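Local coordinates for fatty acid multifunctional protein (atmfp2) (Arabidopsis thaliana, PDB 2WTB), which carries out the hydratase and dehydrogenase steps of peroxisomal fatty acid beta-oxidation on acyl-CoA substrates during seed germination, at residues Glu629-Cys640 with Ile671-Tyr682. Sequence-based numbering, arbitrary orientation.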
ATOM      1  N   GLU A 629      -1.206 -17.011  18.219  1.00 82.49           N
ATOM      2  CA  GLU A 629      -1.517 -16.199  19.392  1.00 86.13           C
ATOM      3  C   GLU A 629      -0.321 -15.977  20.315  1.00 83.58           C
ATOM      4  O   GLU A 629      -0.194 -14.917  20.924  1.00 81.91           O
ATOM      5  CB  GLU A 629      -2.698 -16.788  20.169  1.00 89.56           C
ATOM      6  CG  GLU A 629      -4.046 -16.543  19.509  1.00 98.38           C
ATOM      7  CD  GLU A 629      -5.209 -16.681  20.473  1.00102.13           C
ATOM      8  OE1 GLU A 629      -4.994 -17.169  21.603  1.00101.69           O
ATOM      9  OE2 GLU A 629      -6.338 -16.298  20.098  1.00 98.61           O
ATOM     10  N   MET A 630       0.553 -16.973  20.414  1.00 78.98           N
ATOM     11  CA  MET A 630       1.728 -16.867  21.274  1.00 72.96           C
ATOM     12  C   MET A 630       2.872 -16.137  20.576  1.00 70.16           C
ATOM     13  O   MET A 630       3.841 -15.720  21.213  1.00 72.22           O
ATOM     14  CB  MET A 630       2.195 -18.251  21.738  1.00 71.87           C
ATOM     15  CG  MET A 630       1.178 -19.004  22.581  1.00 80.86           C
ATOM     16  SD  MET A 630       1.881 -20.446  23.411  1.00 88.63           S
ATOM     17  CE  MET A 630       2.929 -19.654  24.626  1.00 69.81           C
ATOM     18  N   THR A 631       2.754 -15.979  19.264  1.00 72.68           N
ATOM     19  CA  THR A 631       3.802 -15.345  18.479  1.00 77.78           C
ATOM     20  C   THR A 631       3.472 -13.885  18.172  1.00 77.82           C
ATOM     21  O   THR A 631       4.367 -13.074  17.940  1.00 79.86           O
ATOM     22  CB  THR A 631       4.047 -16.116  17.161  1.00 89.71           C
ATOM     23  OG1 THR A 631       4.500 -17.440  17.462  1.00 94.89           O
ATOM     24  CG2 THR A 631       5.091 -15.418  16.310  1.00 94.46           C
ATOM     25  N   PHE A 632       2.185 -13.552  18.188  1.00 79.46           N
ATOM     26  CA  PHE A 632       1.742 -12.221  17.776  1.00 76.55           C
ATOM     27  C   PHE A 632       1.257 -11.336  18.919  1.00 79.79           C
ATOM     28  O   PHE A 632       1.387 -10.114  18.860  1.00 86.43           O
ATOM     29  CB  PHE A 632       0.670 -12.326  16.693  1.00 65.33           C
ATOM     30  CG  PHE A 632       1.228 -12.529  15.321  1.00 63.45           C
ATOM     31  CD1 PHE A 632       1.732 -11.460  14.603  1.00 62.46           C
ATOM     32  CD2 PHE A 632       1.263 -13.786  14.752  1.00 63.91           C
ATOM     33  CE1 PHE A 632       2.254 -11.645  13.340  1.00 71.79           C
ATOM     34  CE2 PHE A 632       1.781 -13.975  13.484  1.00 69.14           C
ATOM     35  CZ  PHE A 632       2.277 -12.908  12.779  1.00 65.06           C
ATOM     36  N   PHE A 633       0.692 -11.948  19.953  1.00 76.50           N
ATOM     37  CA  PHE A 633       0.231 -11.192  21.110  1.00 80.59           C
ATOM     38  C   PHE A 633       1.377 -10.456  21.807  1.00 83.13           C
ATOM     39  O   PHE A 633       1.199  -9.326  22.263  1.00 84.81           O
ATOM     40  CB  PHE A 633      -0.531 -12.094  22.083  1.00 90.39           C
ATOM     41  CG  PHE A 633      -1.959 -12.342  21.683  1.00 98.60           C
ATOM     42  CD1 PHE A 633      -2.332 -12.323  20.349  1.00 92.22           C
ATOM     43  CD2 PHE A 633      -2.926 -12.607  22.639  1.00106.68           C
ATOM     44  CE1 PHE A 633      -3.641 -12.552  19.977  1.00 91.57           C
ATOM     45  CE2 PHE A 633      -4.238 -12.840  22.272  1.00102.61           C
ATOM     46  CZ  PHE A 633      -4.596 -12.812  20.940  1.00 95.79           C
ATOM     47  N   PRO A 634       2.556 -11.091  21.896  1.00 83.96           N
ATOM     48  CA  PRO A 634       3.725 -10.369  22.411  1.00 79.01           C
ATOM     49  C   PRO A 634       4.104  -9.189  21.516  1.00 78.16           C
ATOM     50  O   PRO A 634       4.652  -8.203  22.008  1.00 78.20           O
ATOM     51  CB  PRO A 634       4.827 -11.432  22.392  1.00 75.99           C
ATOM     52  CG  PRO A 634       4.098 -12.722  22.514  1.00 74.49           C
ATOM     53  CD  PRO A 634       2.831 -12.530  21.734  1.00 80.06           C
ATOM     54  N   VAL A 635       3.816  -9.290  20.222  1.00 75.16           N
ATOM     55  CA  VAL A 635       4.040  -8.173  19.308  1.00 73.35           C
ATOM     56  C   VAL A 635       3.032  -7.055  19.576  1.00 75.54           C
ATOM     57  O   VAL A 635       3.389  -5.877  19.581  1.00 77.96           O
ATOM     58  CB  VAL A 635       3.960  -8.601  17.829  1.00 62.59           C
ATOM     59  CG1 VAL A 635       3.922  -7.384  16.929  1.00 53.13           C
ATOM     60  CG2 VAL A 635       5.139  -9.490  17.468  1.00 65.13           C
ATOM     61  N   VAL A 636       1.775  -7.429  19.798  1.00 74.53           N
ATOM     62  CA  VAL A 636       0.758  -6.464  20.196  1.00 75.14           C
ATOM     63  C   VAL A 636       1.224  -5.765  21.463  1.00 70.16           C
ATOM     64  O   VAL A 636       1.173  -4.539  21.573  1.00 69.75           O
ATOM     65  CB  VAL A 636      -0.594  -7.137  20.489  1.00 71.51           C
ATOM     66  CG1 VAL A 636      -1.572  -6.129  21.083  1.00 55.91           C
ATOM     67  CG2 VAL A 636      -1.166  -7.767  19.231  1.00 65.78           C
ATOM     68  N   ASN A 637       1.686  -6.565  22.416  1.00 58.72           N
ATOM     69  CA  ASN A 637       2.188  -6.055  23.683  1.00 69.68           C
ATOM     70  C   ASN A 637       3.250  -4.979  23.468  1.00 73.42           C
ATOM     71  O   ASN A 637       3.251  -3.948  24.142  1.00 78.50           O
ATOM     72  CB  ASN A 637       2.761  -7.204  24.514  1.00 55.23           C
ATOM     73  CG  ASN A 637       2.917  -6.846  25.974  1.00 66.55           C
ATOM     74  OD1 ASN A 637       2.330  -5.877  26.456  1.00 66.77           O
ATOM     75  ND2 ASN A 637       3.709  -7.633  26.693  1.00 70.09           N
ATOM     76  N   GLU A 638       4.147  -5.227  22.520  1.00 64.67           N
ATOM     77  CA  GLU A 638       5.249  -4.314  22.248  1.00 59.82           C
ATOM     78  C   GLU A 638       4.756  -3.088  21.492  1.00 64.37           C
ATOM     79  O   GLU A 638       5.216  -1.971  21.733  1.00 67.07           O
ATOM     80  CB  GLU A 638       6.347  -5.025  21.456  1.00 59.80           C
ATOM     81  CG  GLU A 638       7.652  -4.255  21.381  1.00 66.55           C
ATOM     82  CD  GLU A 638       8.272  -4.022  22.746  1.00 71.51           C
ATOM     83  OE1 GLU A 638       8.191  -4.928  23.602  1.00 76.49           O
ATOM     84  OE2 GLU A 638       8.845  -2.934  22.961  1.00 73.28           O
ATOM     85  N   ALA A 639       3.816  -3.307  20.577  1.00 59.96           N
ATOM     86  CA  ALA A 639       3.207  -2.216  19.832  1.00 48.45           C
ATOM     87  C   ALA A 639       2.560  -1.222  20.788  1.00 65.66           C
ATOM     88  O   ALA A 639       2.569  -0.016  20.543  1.00 80.35           O
ATOM     89  CB  ALA A 639       2.178  -2.753  18.854  1.00 47.85           C
ATOM     90  N   CYS A 640       2.001  -1.737  21.878  1.00 65.24           N
ATOM     91  CA  CYS A 640       1.351  -0.897  22.875  1.00 63.81           C
ATOM     92  C   CYS A 640       2.361  -0.067  23.658  1.00 65.27           C
ATOM     93  O   CYS A 640       2.109   1.096  23.966  1.00 66.61           O
ATOM     94  CB  CYS A 640       0.502  -1.742  23.823  1.00 69.09           C
ATOM     95  SG  CYS A 640      -0.985  -2.416  23.057  1.00 71.99           S
ATOM     96  N   ILE A 671      -1.462  -4.619  12.893  1.00 71.69           N
ATOM     97  CA  ILE A 671      -1.189  -5.238  14.186  1.00 66.20           C
ATOM     98  C   ILE A 671      -2.099  -4.699  15.293  1.00 61.24           C
ATOM     99  O   ILE A 671      -2.513  -5.443  16.179  1.00 64.49           O
ATOM    100  CB  ILE A 671       0.291  -5.068  14.593  1.00 77.05           C
ATOM    101  CG1 ILE A 671       0.862  -6.380  15.134  1.00 90.87           C
ATOM    102  CG2 ILE A 671       0.446  -3.946  15.605  1.00 84.95           C
ATOM    103  CD1 ILE A 671       0.399  -6.718  16.527  1.00 96.20           C
ATOM    104  N   MET A 672      -2.419  -3.408  15.236  1.00 63.63           N
ATOM    105  CA  MET A 672      -3.248  -2.790  16.267  1.00 68.62           C
ATOM    106  C   MET A 672      -4.734  -2.943  15.962  1.00 71.17           C
ATOM    107  O   MET A 672      -5.525  -3.266  16.847  1.00 73.23           O
ATOM    108  CB  MET A 672      -2.888  -1.313  16.449  1.00 72.39           C
ATOM    109  CG  MET A 672      -1.481  -1.076  16.977  1.00 74.02           C
ATOM    110  SD  MET A 672      -1.266  -1.549  18.706  1.00 68.21           S
ATOM    111  CE  MET A 672      -2.309  -0.341  19.518  1.00 71.47           C
ATOM    112  N   PHE A 673      -5.112  -2.712  14.709  1.00 55.22           N
ATOM    113  CA  PHE A 673      -6.494  -2.913  14.283  1.00 61.15           C
ATOM    114  C   PHE A 673      -6.931  -4.353  14.544  1.00 72.91           C
ATOM    115  O   PHE A 673      -8.080  -4.610  14.905  1.00 81.99           O
ATOM    116  CB  PHE A 673      -6.655  -2.572  12.801  1.00 57.52           C
ATOM    117  CG  PHE A 673      -8.059  -2.734  12.289  1.00 66.90           C
ATOM    118  CD1 PHE A 673      -8.906  -1.643  12.195  1.00 65.93           C
ATOM    119  CD2 PHE A 673      -8.532  -3.976  11.895  1.00 70.25           C
ATOM    120  CE1 PHE A 673     -10.198  -1.787  11.719  1.00 70.54           C
ATOM    121  CE2 PHE A 673      -9.824  -4.126  11.422  1.00 72.62           C
ATOM    122  CZ  PHE A 673     -10.656  -3.032  11.332  1.00 64.74           C
ATOM    123  N   TRP A 674      -6.002  -5.287  14.361  1.00 72.96           N
ATOM    124  CA  TRP A 674      -6.270  -6.705  14.572  1.00 67.75           C
ATOM    125  C   TRP A 674      -6.410  -7.004  16.059  1.00 71.24           C
ATOM    126  O   TRP A 674      -7.289  -7.760  16.468  1.00 63.87           O
ATOM    127  CB  TRP A 674      -5.151  -7.552  13.956  1.00 62.73           C
ATOM    128  CG  TRP A 674      -5.276  -9.025  14.210  1.00 73.76           C
ATOM    129  CD1 TRP A 674      -6.181  -9.879  13.648  1.00 71.81           C
ATOM    130  CD2 TRP A 674      -4.456  -9.823  15.075  1.00 68.05           C
ATOM    131  NE1 TRP A 674      -5.982 -11.154  14.118  1.00 66.18           N
ATOM    132  CE2 TRP A 674      -4.929 -11.148  14.994  1.00 64.52           C
ATOM    133  CE3 TRP A 674      -3.373  -9.545  15.915  1.00 66.88           C
ATOM    134  CZ2 TRP A 674      -4.356 -12.193  15.718  1.00 68.84           C
ATOM    135  CZ3 TRP A 674      -2.805 -10.584  16.634  1.00 76.00           C
ATOM    136  CH2 TRP A 674      -3.298 -11.893  16.531  1.00 74.89           C
ATOM    137  N   ALA A 675      -5.542  -6.397  16.862  1.00 67.28           N
ATOM    138  CA  ALA A 675      -5.582  -6.568  18.312  1.00 73.81           C
ATOM    139  C   ALA A 675      -6.949  -6.201  18.881  1.00 74.23           C
ATOM    140  O   ALA A 675      -7.506  -6.936  19.696  1.00 75.70           O
ATOM    141  CB  ALA A 675      -4.484  -5.744  18.981  1.00 66.12           C
ATOM    142  N   ASP A 676      -7.485  -5.062  18.454  1.00 66.25           N
ATOM    143  CA  ASP A 676      -8.813  -4.643  18.890  1.00 65.39           C
ATOM    144  C   ASP A 676      -9.898  -5.491  18.238  1.00 76.63           C
ATOM    145  O   ASP A 676     -11.030  -5.549  18.719  1.00 71.54           O
ATOM    146  CB  ASP A 676      -9.041  -3.164  18.587  1.00 72.56           C
ATOM    147  CG  ASP A 676      -8.492  -2.258  19.672  1.00 89.72           C
ATOM    148  OD1 ASP A 676      -8.202  -1.079  19.377  1.00 84.41           O
ATOM    149  OD2 ASP A 676      -8.351  -2.730  20.821  1.00 94.53           O
ATOM    150  N   SER A 677      -9.544  -6.148  17.139  1.00 79.49           N
ATOM    151  CA  SER A 677     -10.467  -7.031  16.443  1.00 74.70           C
ATOM    152  C   SER A 677     -10.737  -8.275  17.282  1.00 85.72           C
ATOM    153  O   SER A 677     -11.772  -8.928  17.135  1.00 85.30           O
ATOM    154  CB  SER A 677      -9.897  -7.426  15.081  1.00 81.42           C
ATOM    155  OG  SER A 677     -10.760  -8.327  14.412  1.00110.26           O
ATOM    156  N   ILE A 678      -9.796  -8.591  18.166  1.00 86.04           N
ATOM    157  CA  ILE A 678      -9.907  -9.752  19.038  1.00 87.03           C
ATOM    158  C   ILE A 678     -10.411  -9.350  20.419  1.00 93.68           C
ATOM    159  O   ILE A 678     -11.148 -10.096  21.064  1.00111.04           O
ATOM    160  CB  ILE A 678      -8.553 -10.471  19.181  1.00 83.39           C
ATOM    161  CG1 ILE A 678      -8.121 -11.053  17.835  1.00 82.63           C
ATOM    162  CG2 ILE A 678      -8.634 -11.569  20.231  1.00 84.03           C
ATOM    163  CD1 ILE A 678      -6.794 -11.764  17.884  1.00 84.76           C
ATOM    164  N   GLY A 679     -10.014  -8.163  20.864  1.00 85.39           N
ATOM    165  CA  GLY A 679     -10.427  -7.657  22.159  1.00 86.38           C
ATOM    166  C   GLY A 679      -9.276  -7.592  23.142  1.00 85.30           C
ATOM    167  O   GLY A 679      -8.565  -8.576  23.345  1.00 91.20           O
ATOM    168  N   SER A 680      -9.090  -6.426  23.751  1.00 80.79           N
ATOM    169  CA  SER A 680      -7.999  -6.222  24.696  1.00 84.44           C
ATOM    170  C   SER A 680      -8.123  -7.139  25.910  1.00 92.17           C
ATOM    171  O   SER A 680      -7.129  -7.683  26.388  1.00 94.59           O
ATOM    172  CB  SER A 680      -7.948  -4.763  25.150  1.00 82.85           C
ATOM    173  OG  SER A 680      -9.141  -4.397  25.820  1.00 87.56           O
ATOM    174  N   LYS A 681      -9.346  -7.305  26.403  1.00 89.08           N
ATOM    175  CA  LYS A 681      -9.587  -8.135  27.577  1.00 92.92           C
ATOM    176  C   LYS A 681      -9.112  -9.570  27.349  1.00 82.05           C
ATOM    177  O   LYS A 681      -8.518 -10.184  28.234  1.00 80.76           O
ATOM    178  CB  LYS A 681     -11.069  -8.110  27.961  1.00106.68           C
ATOM    179  CG  LYS A 681     -11.349  -8.574  29.382  1.00110.05           C
ATOM    180  CD  LYS A 681     -12.717  -8.110  29.853  1.00107.94           C
ATOM    181  CE  LYS A 681     -12.880  -8.317  31.349  1.00108.63           C
ATOM    182  NZ  LYS A 681     -14.141  -7.712  31.860  1.00112.16           N
ATOM    183  N   TYR A 682      -9.375 -10.095  26.156  1.00 77.11           N
ATOM    184  CA  TYR A 682      -8.900 -11.421  25.781  1.00 78.71           C
ATOM    185  C   TYR A 682      -7.374 -11.456  25.729  1.00 85.71           C
ATOM    186  O   TYR A 682      -6.738 -12.220  26.454  1.00 86.53           O
ATOM    187  CB  TYR A 682      -9.476 -11.827  24.424  1.00 83.82           C
ATOM    188  CG  TYR A 682      -9.026 -13.190  23.946  1.00 90.08           C
ATOM    189  CD1 TYR A 682      -9.812 -14.316  24.160  1.00 98.40           C
ATOM    190  CD2 TYR A 682      -7.819 -13.349  23.280  1.00 91.27           C
ATOM    191  CE1 TYR A 682      -9.405 -15.563  23.722  1.00102.84           C
ATOM    192  CE2 TYR A 682      -7.404 -14.593  22.841  1.00 97.93           C
ATOM    193  CZ  TYR A 682      -8.201 -15.696  23.064  1.00103.40           C
ATOM    194  OH  TYR A 682      -7.790 -16.935  22.628  1.00103.46           O
TER
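A knob-into-hole contact joins helix 624-644 to helix 671-678: the side chain of I671 sits among F632, V635, V636 and A639. Its CD1 meets V636 CG2 at 3.3 Å and V635 CG1 at 3.6 Å, while its other branch, CG2, faces A639 CB. One turn on, A675 CB packs 3.6 Å from V636 CG1. M672, its chain bent at chi2, brings SD to 3.7 Å from A639 CB.

Both helices belong to the all-helical C-terminal part of the dehydrogenase portion, away from the predicted hydratase active site. The axes of 629-640 and 671-678 cross at -113°, so the two chains diverge from I671 and long side chains fill the widening wedge. W674 CH2 comes in near the plane of the F633 ring, at its edge, 3.5 Å from CE1; the rings are inclined by 69°. I678 CD1 lies over one face of the indole, offset toward its rim, and also touches the F633 edge.

Past G679, which has positive phi and sits at the N-cap position of the next helix, Y682 reaches back. Its CE2 edge meets F633 CE2 at 3.7 Å, and its hydroxyl donates to the syn lone pair of E629 OE1 over 3.0 Å, with carboxylate and ring planes 75° apart. A phenylalanine here would probably leave the buried carboxylate of E629 without this hydroxyl donor. I683, next along helix 680-694, touches both F633 and A675.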